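Local coordinates for protein CobC (Shigella flexneri 2a, PDB 6NRU) that probably removes the phosphate from adenosylcobalamin 5'-phosphate and from alpha-ribazole 5'-phosphate in the assembly of the nucleotide loop of vitamin B12, at residues A[124-135]-A[154-163]; A[174-183]-A[193-202]. All blocks are in the same frame, centred on the assembly; numbering follows the deposited sequence.

Overall arrangement
Both contacts lie within the histidine phosphatase fold and follow one another along the chain. Contact 1 (124-135 with 154-163) packs two helices through buried aliphatic and aromatic side chains, with one charged pair at its partly exposed margin. Contact 2 (174-183 with 193-202) joins the base of the hairpin 181-187/190-198, at one border of the mixed sheet, and is held mostly by hydrogen bonds, with several exposed residues. Helix 153-163 connects them: Leu-158 and Leu-159 serve contact 1, whereas Ser-157 and Ile-160 touch Phe-174, Val-176 and Leu-196 of contact 2. Each also comes near the probable active site, contact 1 at Glu-84 and contact 2 at His-11.

Contact 1: A[124-135]-A[154-163]; sequences FQAFSQRVERFI and GVLSLLIARL. With EDO (1,2-ethanediol), chain Q.
Leu-158 projects from helix 154-163 as a knob into a hole formed by Phe-124, Phe-127, Ser-128 and Val-131. Its CG stands anti to the backbone N (chi1 179°), and the CD2 branch does the touching, 3.7 Å from Ser-128 CB. Phe-124 approaches this methyl from the opposite direction, while one face of its ring is covered within its own helix by Ser-128 CB. Phe-127 instead presents its ring edge to the start of the other helix: CZ lies 3.6 Å from Gly-154 C and 3.5 Å from Val-155 CG2, all near the ring plane. The Phe-127 side chain also comes close to that of Glu-84, the probable proton donor/acceptor. Further along, Leu-159 CD1 touches both the edge of the Phe-134 ring, at CD2, and Ile-135 CG1, which is 3.6 Å from it; the Ile-135 and Leu-159 side chains run past each other in opposite senses. Ile-135 CD1 also meets Arg-162 CB at 3.5 Å, the two side chains at roughly right angles. Beyond them Arg-162, bent at chi2 and chi3, brings NE to 3.6 Å from Glu-132 OE2. This salt bridge is electrostatic alone, since the oxygen lies well outside the guanidinium plane. Arg-162 NH1 donates instead to Met-166 O and, at 3.1 Å, to O1 of an ethanediol. The helix axes cross at -62°, and no hydrogen bond links the two segments. Cohesion therefore rests on the fit of apolar groups, with the Glu-132 and Arg-162 charges probably adding a modest, loosely directed attraction at the partly exposed margin.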
loop_
_atom_site.group_PDB
_atom_site.type_symbol
_atom_site.label_atom_id
_atom_site.label_comp_id
_atom_site.label_asym_id
_atom_site.label_seq_id
_atom_site.Cartn_x
_atom_site.Cartn_y
_atom_site.Cartn_z
ATOM N N PHE A 124 -4.520 2.162 -14.598
ATOM C CA PHE A 124 -4.407 0.949 -13.797
ATOM C C PHE A 124 -3.516 -0.087 -14.467
ATOM O O PHE A 124 -2.930 -0.933 -13.783
ATOM C CB PHE A 124 -5.788 0.355 -13.528
ATOM C CG PHE A 124 -5.751 -0.891 -12.695
ATOM C CD1 PHE A 124 -5.370 -0.833 -11.365
ATOM C CD2 PHE A 124 -6.078 -2.122 -13.242
ATOM C CE1 PHE A 124 -5.325 -1.977 -10.594
ATOM C CE2 PHE A 124 -6.038 -3.273 -12.474
ATOM C CZ PHE A 124 -5.661 -3.200 -11.148
ATOM N N GLN A 125 -3.402 -0.042 -15.795
ATOM C CA GLN A 125 -2.543 -0.992 -16.492
ATOM C C GLN A 125 -1.076 -0.764 -16.141
ATOM O O GLN A 125 -0.347 -1.713 -15.832
ATOM C CB GLN A 125 -2.768 -0.890 -18.003
ATOM C CG GLN A 125 -4.187 -1.239 -18.437
ATOM C CD GLN A 125 -4.625 -2.611 -17.955
ATOM O OE1 GLN A 125 -3.857 -3.572 -17.998
ATOM N NE2 GLN A 125 -5.866 -2.706 -17.488
ATOM N N ALA A 126 -0.625 0.493 -16.173
ATOM C CA ALA A 126 0.750 0.787 -15.784
ATOM C C ALA A 126 0.965 0.550 -14.295
ATOM O O ALA A 126 2.028 0.073 -13.882
ATOM C CB ALA A 126 1.107 2.226 -16.153
ATOM N N PHE A 127 -0.036 0.876 -13.475
ATOM C CA PHE A 127 0.076 0.662 -12.035
ATOM C C PHE A 127 0.175 -0.823 -11.708
ATOM O O PHE A 127 1.038 -1.244 -10.930
ATOM C CB PHE A 127 -1.119 1.303 -11.329
ATOM C CG PHE A 127 -1.218 0.976 -9.866
ATOM C CD1 PHE A 127 -0.437 1.646 -8.937
ATOM C CD2 PHE A 127 -2.113 0.011 -9.416
ATOM C CE1 PHE A 127 -0.535 1.353 -7.588
ATOM C CE2 PHE A 127 -2.217 -0.287 -8.068
ATOM C CZ PHE A 127 -1.427 0.384 -7.153
ATOM N N SER A 128 -0.699 -1.638 -12.307
ATOM C CA SER A 128 -0.679 -3.069 -12.021
ATOM C C SER A 128 0.563 -3.743 -12.590
ATOM O O SER A 128 0.995 -4.777 -12.070
ATOM C CB SER A 128 -1.947 -3.738 -12.558
ATOM O OG SER A 128 -2.052 -3.610 -13.965
ATOM N N GLN A 129 1.152 -3.181 -13.651
ATOM C CA GLN A 129 2.411 -3.718 -14.156
ATOM C C GLN A 129 3.570 -3.376 -13.231
ATOM O O GLN A 129 4.518 -4.159 -13.112
ATOM C CB GLN A 129 2.691 -3.194 -15.564
ATOM C CG GLN A 129 1.869 -3.852 -16.658
ATOM C CD GLN A 129 1.728 -2.964 -17.887
ATOM O OE1 GLN A 129 2.276 -1.860 -17.937
ATOM N NE2 GLN A 129 0.988 -3.442 -18.883
ATOM N N ARG A 130 3.515 -2.211 -12.579
ATOM C CA ARG A 130 4.521 -1.861 -11.581
ATOM C C ARG A 130 4.534 -2.875 -10.448
ATOM O O ARG A 130 5.598 -3.328 -10.011
ATOM C CB ARG A 130 4.240 -0.466 -11.027
ATOM C CG ARG A 130 5.160 0.628 -11.511
ATOM C CD ARG A 130 4.629 1.956 -11.018
ATOM N NE ARG A 130 4.093 1.820 -9.666
ATOM C CZ ARG A 130 3.199 2.639 -9.121
ATOM N NH1 ARG A 130 2.723 3.667 -9.812
ATOM N NH2 ARG A 130 2.779 2.428 -7.882
ATOM N N VAL A 131 3.348 -3.229 -9.948
ATOM C CA VAL A 131 3.248 -4.202 -8.865
ATOM C C VAL A 131 3.696 -5.578 -9.339
ATOM O O VAL A 131 4.320 -6.339 -8.589
ATOM C CB VAL A 131 1.811 -4.221 -8.313
ATOM C CG1 VAL A 131 1.617 -5.370 -7.336
ATOM C CG2 VAL A 131 1.487 -2.885 -7.655
ATOM N N GLU A 132 3.398 -5.917 -10.594
ATOM C CA GLU A 132 3.870 -7.181 -11.148
ATOM C C GLU A 132 5.393 -7.237 -11.174
ATOM O O GLU A 132 5.987 -8.283 -10.889
ATOM C CB GLU A 132 3.293 -7.381 -12.548
ATOM C CG GLU A 132 1.925 -8.034 -12.552
ATOM C CD GLU A 132 2.008 -9.541 -12.395
ATOM O OE1 GLU A 132 2.190 -10.238 -13.418
ATOM O OE2 GLU A 132 1.900 -10.028 -11.249
ATOM N N ARG A 133 6.045 -6.121 -11.512
ATOM C CA ARG A 133 7.504 -6.092 -11.497
ATOM C C ARG A 133 8.040 -6.256 -10.083
ATOM O O ARG A 133 9.061 -6.920 -9.873
ATOM C CB ARG A 133 8.016 -4.791 -12.115
ATOM C CG ARG A 133 7.627 -4.603 -13.570
ATOM C CD ARG A 133 8.745 -3.966 -14.377
ATOM N NE ARG A 133 8.478 -4.037 -15.810
ATOM C CZ ARG A 133 9.046 -4.914 -16.631
ATOM N NH1 ARG A 133 9.916 -5.798 -16.162
ATOM N NH2 ARG A 133 8.743 -4.907 -17.922
ATOM N N PHE A 134 7.364 -5.658 -9.101
ATOM C CA PHE A 134 7.771 -5.843 -7.715
ATOM C C PHE A 134 7.648 -7.302 -7.303
ATOM O O PHE A 134 8.521 -7.835 -6.608
ATOM C CB PHE A 134 6.936 -4.954 -6.797
ATOM C CG PHE A 134 7.206 -5.178 -5.341
ATOM C CD1 PHE A 134 8.333 -4.635 -4.744
ATOM C CD2 PHE A 134 6.342 -5.934 -4.569
ATOM C CE1 PHE A 134 8.592 -4.839 -3.404
ATOM C CE2 PHE A 134 6.594 -6.143 -3.227
ATOM C CZ PHE A 134 7.720 -5.594 -2.643
ATOM N N ILE A 135 6.570 -7.964 -7.728
ATOM C CA ILE A 135 6.397 -9.381 -7.426
ATOM C C ILE A 135 7.528 -10.198 -8.037
ATOM O O ILE A 135 8.098 -11.082 -7.386
ATOM C CB ILE A 135 5.018 -9.865 -7.913
ATOM C CG1 ILE A 135 3.905 -9.265 -7.055
ATOM C CG2 ILE A 135 4.933 -11.383 -7.888
ATOM C CD1 ILE A 135 2.525 -9.684 -7.487
ATOM N N GLY A 154 -4.167 0.504 -2.631
ATOM C CA GLY A 154 -4.218 -0.095 -3.955
ATOM C C GLY A 154 -3.062 -1.040 -4.222
ATOM O O GLY A 154 -3.237 -2.081 -4.858
ATOM N N VAL A 155 -1.869 -0.694 -3.736
ATOM C CA VAL A 155 -0.697 -1.539 -3.954
ATOM C C VAL A 155 -0.829 -2.844 -3.184
ATOM O O VAL A 155 -0.644 -3.934 -3.737
ATOM C CB VAL A 155 0.587 -0.791 -3.553
ATOM C CG1 VAL A 155 1.781 -1.728 -3.603
ATOM C CG2 VAL A 155 0.806 0.417 -4.446
ATOM N N LEU A 156 -1.144 -2.751 -1.891
ATOM C CA LEU A 156 -1.132 -3.938 -1.043
ATOM C C LEU A 156 -2.291 -4.869 -1.371
ATOM O O LEU A 156 -2.126 -6.095 -1.367
ATOM C CB LEU A 156 -1.161 -3.524 0.427
ATOM C CG LEU A 156 0.052 -2.719 0.904
ATOM C CD1 LEU A 156 -0.140 -2.249 2.332
ATOM C CD2 LEU A 156 1.312 -3.549 0.782
ATOM N N SER A 157 -3.471 -4.310 -1.656
ATOM C CA SER A 157 -4.611 -5.148 -2.022
ATOM C C SER A 157 -4.350 -5.886 -3.325
ATOM O O SER A 157 -4.691 -7.068 -3.457
ATOM C CB SER A 157 -5.871 -4.298 -2.141
ATOM O OG SER A 157 -5.811 -3.488 -3.297
ATOM N N LEU A 158 -3.751 -5.201 -4.303
ATOM C CA LEU A 158 -3.406 -5.853 -5.561
ATOM C C LEU A 158 -2.249 -6.826 -5.384
ATOM O O LEU A 158 -2.178 -7.841 -6.088
ATOM C CB LEU A 158 -3.065 -4.807 -6.618
ATOM C CG LEU A 158 -2.664 -5.351 -7.987
ATOM C CD1 LEU A 158 -3.764 -6.238 -8.533
ATOM C CD2 LEU A 158 -2.361 -4.213 -8.942
ATOM N N LEU A 159 -1.334 -6.536 -4.456
ATOM C CA LEU A 159 -0.259 -7.478 -4.170
ATOM C C LEU A 159 -0.822 -8.797 -3.666
ATOM O O LEU A 159 -0.429 -9.872 -4.132
ATOM C CB LEU A 159 0.711 -6.877 -3.151
ATOM C CG LEU A 159 1.918 -7.745 -2.794
ATOM C CD1 LEU A 159 2.936 -7.725 -3.914
ATOM C CD2 LEU A 159 2.546 -7.285 -1.492
ATOM N N ILE A 160 -1.757 -8.731 -2.716
ATOM C CA ILE A 160 -2.395 -9.944 -2.215
ATOM C C ILE A 160 -3.050 -10.708 -3.358
ATOM O O ILE A 160 -2.832 -11.912 -3.526
ATOM C CB ILE A 160 -3.417 -9.603 -1.116
ATOM C CG1 ILE A 160 -2.725 -8.956 0.084
ATOM C CG2 ILE A 160 -4.166 -10.854 -0.681
ATOM C CD1 ILE A 160 -3.688 -8.453 1.138
ATOM N N ALA A 161 -3.844 -10.007 -4.175
ATOM C CA ALA A 161 -4.613 -10.674 -5.222
ATOM C C ALA A 161 -3.708 -11.363 -6.235
ATOM O O ALA A 161 -3.968 -12.505 -6.630
ATOM C CB ALA A 161 -5.531 -9.671 -5.922
ATOM N N ARG A 162 -2.638 -10.693 -6.667
ATOM C CA ARG A 162 -1.777 -11.294 -7.680
ATOM C C ARG A 162 -0.938 -12.433 -7.109
ATOM O O ARG A 162 -0.649 -13.404 -7.821
ATOM C CB ARG A 162 -0.875 -10.231 -8.305
ATOM C CG ARG A 162 -1.620 -9.181 -9.105
ATOM C CD ARG A 162 -2.468 -9.812 -10.195
ATOM N NE ARG A 162 -1.663 -10.385 -11.270
ATOM C CZ ARG A 162 -1.642 -11.676 -11.587
ATOM N NH1 ARG A 162 -2.379 -12.544 -10.905
ATOM N NH2 ARG A 162 -0.877 -12.103 -12.586
ATOM N N LEU A 163 -0.547 -12.340 -5.834
ATOM C CA LEU A 163 0.290 -13.377 -5.239
ATOM C C LEU A 163 -0.446 -14.708 -5.152
ATOM O O LEU A 163 0.154 -15.766 -5.369
ATOM C CB LEU A 163 0.768 -12.942 -3.856
ATOM C CG LEU A 163 1.964 -11.990 -3.816
ATOM C CD1 LEU A 163 2.247 -11.544 -2.389
ATOM C CD2 LEU A 163 3.192 -12.637 -4.434
HETATM C C1 EDO Q . -0.804 -16.029 -12.596
HETATM O O1 EDO Q . -0.738 -15.159 -11.460
HETATM C C2 EDO Q . -0.753 -15.214 -13.884
HETATM O O2 EDO Q . -1.998 -14.527 -14.072
#

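Contact 2: A[174-183]-A[193-202]. With SO4 (sulfate ion), chain M.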
loop_
_atom_site.group_PDB
_atom_site.type_symbol
_atom_site.label_atom_id
_atom_site.label_comp_id
_atom_site.label_asym_id
_atom_site.label_seq_id
_atom_site.Cartn_x
_atom_site.Cartn_y
_atom_site.Cartn_z
ATOM N N PHE A 174 -9.964 -7.735 -1.081
ATOM C CA PHE A 174 -9.056 -7.628 0.066
ATOM C C PHE A 174 -8.783 -6.153 0.339
ATOM O O PHE A 174 -7.728 -5.633 -0.028
ATOM C CB PHE A 174 -7.750 -8.386 -0.185
ATOM C CG PHE A 174 -7.929 -9.690 -0.896
ATOM C CD1 PHE A 174 -8.159 -10.854 -0.182
ATOM C CD2 PHE A 174 -7.862 -9.756 -2.278
ATOM C CE1 PHE A 174 -8.324 -12.059 -0.833
ATOM C CE2 PHE A 174 -8.027 -10.957 -2.936
ATOM C CZ PHE A 174 -8.257 -12.110 -2.213
ATOM N N ARG A 175 -9.723 -5.482 0.995
ATOM C CA ARG A 175 -9.475 -4.114 1.426
ATOM C C ARG A 175 -8.481 -4.108 2.582
ATOM O O ARG A 175 -8.668 -4.812 3.579
ATOM C CB ARG A 175 -10.781 -3.438 1.836
ATOM C CG ARG A 175 -11.468 -2.694 0.703
ATOM C CD ARG A 175 -12.055 -1.373 1.180
ATOM N NE ARG A 175 -13.435 -1.513 1.642
ATOM C CZ ARG A 175 -13.825 -1.358 2.904
ATOM N NH1 ARG A 175 -12.939 -1.055 3.845
ATOM N NH2 ARG A 175 -15.104 -1.503 3.226
ATOM N N VAL A 176 -7.419 -3.320 2.446
ATOM C CA VAL A 176 -6.366 -3.226 3.454
ATOM C C VAL A 176 -6.612 -1.975 4.285
ATOM O O VAL A 176 -6.653 -0.860 3.750
ATOM C CB VAL A 176 -4.973 -3.206 2.809
ATOM C CG1 VAL A 176 -3.905 -2.996 3.868
ATOM C CG2 VAL A 176 -4.726 -4.502 2.049
ATOM N N ASP A 177 -6.756 -2.157 5.595
ATOM C CA ASP A 177 -7.218 -1.121 6.506
ATOM C C ASP A 177 -6.060 -0.381 7.166
ATOM O O ASP A 177 -4.942 -0.889 7.278
ATOM C CB ASP A 177 -8.116 -1.722 7.586
ATOM C CG ASP A 177 -9.446 -2.170 7.043
ATOM O OD1 ASP A 177 -9.631 -2.126 5.809
ATOM O OD2 ASP A 177 -10.310 -2.564 7.851
ATOM N N GLN A 178 -6.358 0.834 7.618
ATOM C CA GLN A 178 -5.399 1.655 8.338
ATOM C C GLN A 178 -5.426 1.312 9.822
ATOM O O GLN A 178 -6.471 0.977 10.384
ATOM C CB GLN A 178 -5.695 3.140 8.127
ATOM C CG GLN A 178 -5.461 3.603 6.692
ATOM C CD GLN A 178 -5.911 5.030 6.449
ATOM O OE1 GLN A 178 -6.953 5.459 6.948
ATOM N NE2 GLN A 178 -5.133 5.771 5.667
ATOM N N GLY A 179 -4.258 1.390 10.452
ATOM C CA GLY A 179 -4.119 0.960 11.825
ATOM C C GLY A 179 -4.063 -0.538 12.011
ATOM O O GLY A 179 -4.103 -1.006 13.156
ATOM N N CYS A 180 -3.976 -1.300 10.926
ATOM C CA CYS A 180 -3.935 -2.752 10.952
ATOM C C CYS A 180 -2.677 -3.246 10.254
ATOM O O CYS A 180 -1.949 -2.484 9.614
ATOM C CB CYS A 180 -5.170 -3.354 10.270
ATOM S SG CYS A 180 -6.764 -2.824 10.928
ATOM N N TRP A 181 -2.435 -4.548 10.375
ATOM C CA TRP A 181 -1.324 -5.195 9.694
ATOM C C TRP A 181 -1.789 -6.535 9.141
ATOM O O TRP A 181 -2.687 -7.177 9.696
ATOM C CB TRP A 181 -0.123 -5.388 10.631
ATOM C CG TRP A 181 -0.426 -6.247 11.819
ATOM C CD1 TRP A 181 -0.900 -5.833 13.032
ATOM C CD2 TRP A 181 -0.281 -7.670 11.910
ATOM N NE1 TRP A 181 -1.058 -6.912 13.870
ATOM C CE2 TRP A 181 -0.684 -8.050 13.206
ATOM C CE3 TRP A 181 0.154 -8.660 11.021
ATOM C CZ2 TRP A 181 -0.667 -9.376 13.634
ATOM C CZ3 TRP A 181 0.171 -9.975 11.449
ATOM C CH2 TRP A 181 -0.238 -10.321 12.744
ATOM N N SER A 182 -1.175 -6.942 8.033
ATOM C CA SER A 182 -1.472 -8.207 7.379
ATOM C C SER A 182 -0.172 -8.954 7.113
ATOM O O SER A 182 0.917 -8.376 7.142
ATOM C CB SER A 182 -2.229 -7.993 6.065
ATOM O OG SER A 182 -3.323 -7.115 6.253
ATOM N N ALA A 183 -0.296 -10.253 6.844
ATOM C CA ALA A 183 0.871 -11.071 6.551
ATOM C C ALA A 183 0.504 -12.146 5.537
ATOM O O ALA A 183 -0.568 -12.752 5.624
ATOM C CB ALA A 183 1.443 -11.710 7.822
ATOM N N LEU A 193 -2.224 -16.504 2.239
ATOM C CA LEU A 193 -2.664 -15.368 3.039
ATOM C C LEU A 193 -3.001 -15.859 4.440
ATOM O O LEU A 193 -3.904 -16.685 4.612
ATOM C CB LEU A 193 -3.867 -14.690 2.387
ATOM C CG LEU A 193 -4.409 -13.439 3.084
ATOM C CD1 LEU A 193 -3.403 -12.297 3.033
ATOM C CD2 LEU A 193 -5.743 -13.017 2.482
ATOM N N ARG A 194 -2.273 -15.364 5.438
ATOM C CA ARG A 194 -2.388 -15.859 6.806
ATOM C C ARG A 194 -3.085 -14.898 7.755
ATOM O O ARG A 194 -3.812 -15.345 8.645
ATOM C CB ARG A 194 -0.999 -16.192 7.363
ATOM C CG ARG A 194 -0.336 -17.391 6.701
ATOM C CD ARG A 194 -0.853 -18.696 7.281
ATOM N NE ARG A 194 -0.951 -18.642 8.737
ATOM C CZ ARG A 194 -1.002 -19.712 9.524
ATOM N NH1 ARG A 194 -0.964 -20.929 8.998
ATOM N NH2 ARG A 194 -1.091 -19.567 10.839
ATOM N N VAL A 195 -2.874 -13.592 7.605
ATOM C CA VAL A 195 -3.481 -12.586 8.471
ATOM C C VAL A 195 -3.891 -11.399 7.612
ATOM O O VAL A 195 -3.134 -10.963 6.739
ATOM C CB VAL A 195 -2.523 -12.128 9.592
ATOM C CG1 VAL A 195 -3.149 -11.004 10.393
ATOM C CG2 VAL A 195 -2.154 -13.285 10.506
ATOM N N LEU A 196 -5.089 -10.874 7.856
ATOM C CA LEU A 196 -5.570 -9.701 7.136
ATOM C C LEU A 196 -6.204 -8.740 8.126
ATOM O O LEU A 196 -7.145 -9.110 8.834
ATOM C CB LEU A 196 -6.574 -10.084 6.042
ATOM C CG LEU A 196 -6.959 -8.948 5.090
ATOM C CD1 LEU A 196 -5.792 -8.569 4.199
ATOM C CD2 LEU A 196 -8.161 -9.328 4.247
ATOM N N ASN A 197 -5.673 -7.518 8.181
ATOM C CA ASN A 197 -6.258 -6.414 8.942
ATOM C C ASN A 197 -6.401 -6.767 10.422
ATOM O O ASN A 197 -7.478 -6.675 11.012
ATOM C CB ASN A 197 -7.601 -5.994 8.340
ATOM C CG ASN A 197 -7.459 -5.460 6.934
ATOM O OD1 ASN A 197 -6.499 -4.761 6.625
ATOM N ND2 ASN A 197 -8.414 -5.790 6.073
ATOM N N SER A 198 -5.285 -7.165 11.018
ATOM C CA SER A 198 -5.258 -7.477 12.435
ATOM C C SER A 198 -4.872 -6.251 13.251
ATOM O O SER A 198 -4.111 -5.391 12.802
ATOM C CB SER A 198 -4.277 -8.612 12.725
ATOM O OG SER A 198 -4.082 -8.766 14.120
ATOM N N ARG A 199 -5.422 -6.178 14.462
ATOM C CA ARG A 199 -5.006 -5.199 15.458
ATOM C C ARG A 199 -4.463 -5.878 16.708
ATOM O O ARG A 199 -4.391 -5.252 17.769
ATOM C CB ARG A 199 -6.163 -4.268 15.820
ATOM C CG ARG A 199 -6.499 -3.259 14.743
ATOM C CD ARG A 199 -7.822 -2.573 15.025
ATOM N NE ARG A 199 -8.443 -2.095 13.796
ATOM C CZ ARG A 199 -8.241 -0.888 13.279
ATOM N NH1 ARG A 199 -7.428 -0.032 13.887
ATOM N NH2 ARG A 199 -8.845 -0.537 12.151
ATOM N N ALA A 200 -4.088 -7.149 16.602
ATOM C CA ALA A 200 -3.519 -7.890 17.714
ATOM C C ALA A 200 -1.996 -7.826 17.675
ATOM O O ALA A 200 -1.388 -7.374 16.702
ATOM C CB ALA A 200 -3.992 -9.341 17.685
ATOM N N ILE A 201 -1.377 -8.286 18.763
ATOM C CA ILE A 201 0.077 -8.364 18.818
ATOM C C ILE A 201 0.551 -9.422 17.834
ATOM O O ILE A 201 0.048 -10.553 17.823
ATOM C CB ILE A 201 0.549 -8.675 20.246
ATOM C CG1 ILE A 201 0.215 -7.515 21.182
ATOM C CG2 ILE A 201 2.043 -8.955 20.271
ATOM C CD1 ILE A 201 0.658 -7.740 22.609
ATOM N N GLY A 202 1.511 -9.056 16.990
ATOM C CA GLY A 202 2.030 -10.001 16.025
ATOM C C GLY A 202 2.799 -11.127 16.689
ATOM O O GLY A 202 3.346 -10.987 17.782
HETATM S S SO4 M . -7.866 3.726 14.868
HETATM O O1 SO4 M . -7.141 2.876 13.928
HETATM O O2 SO4 M . -8.765 4.605 14.129
HETATM O O3 SO4 M . -8.648 2.892 15.776
HETATM O O4 SO4 M . -6.923 4.533 15.638
HETATM O O HOH W 1 -10.914 -1.407 10.046
HETATM O O HOH W 2 -3.591 -4.471 6.940
#
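The indole of Trp-181 carries Ser-198 CB and Val-195 CG1 over one face, each a CH-pi contact: the first lies 4.0 Å from the centroid of the Trp-181 five-membered ring, the second lies over the six-membered ring. At the edge, Trp-181 NE1 donates to Ala-200 O (2.9 Å), which lies close to the ring plane. Trp-7 meets the indole with planes about 40° apart. The Arg-199 guanidinium has Cys-180 SG over one face, 3.3 Å from NH2, and sulfate O1 near its plane at the edge. Water 1 joins NH2 to Asp-177 OD2. The Asn-197 amide stacks on the Asp-177 carboxylate, their planes 15° apart. With CG anti to the carbonyl carbon (chi1 -63°), this amide reaches back to the loop, where Asn-197 ND2 gives a nearly straight bond to Arg-175 O (2.7 Å) and Asn-197 OD1 accepts from Asp-177 N (2.8 Å), the donor standing above the carbonyl plane. Ser-182 OG receives Asn-197 N at 3.1 Å, and water 2 links that hydroxyl to OD1. Asn-197 and Ser-198 both face Trp-181 in a G1 beta bulge; Arg-194 and Val-195 both donate to Ala-183 O in a classic bulge. The whole is the open end of a twice-bulged antiparallel hairpin at the sheet border; the type II turn Asp-177 to Cys-180, which leads into strand 181-187, carries Gln-178 beside His-11, the probable phosphohistidine of this histidine phosphatase fold.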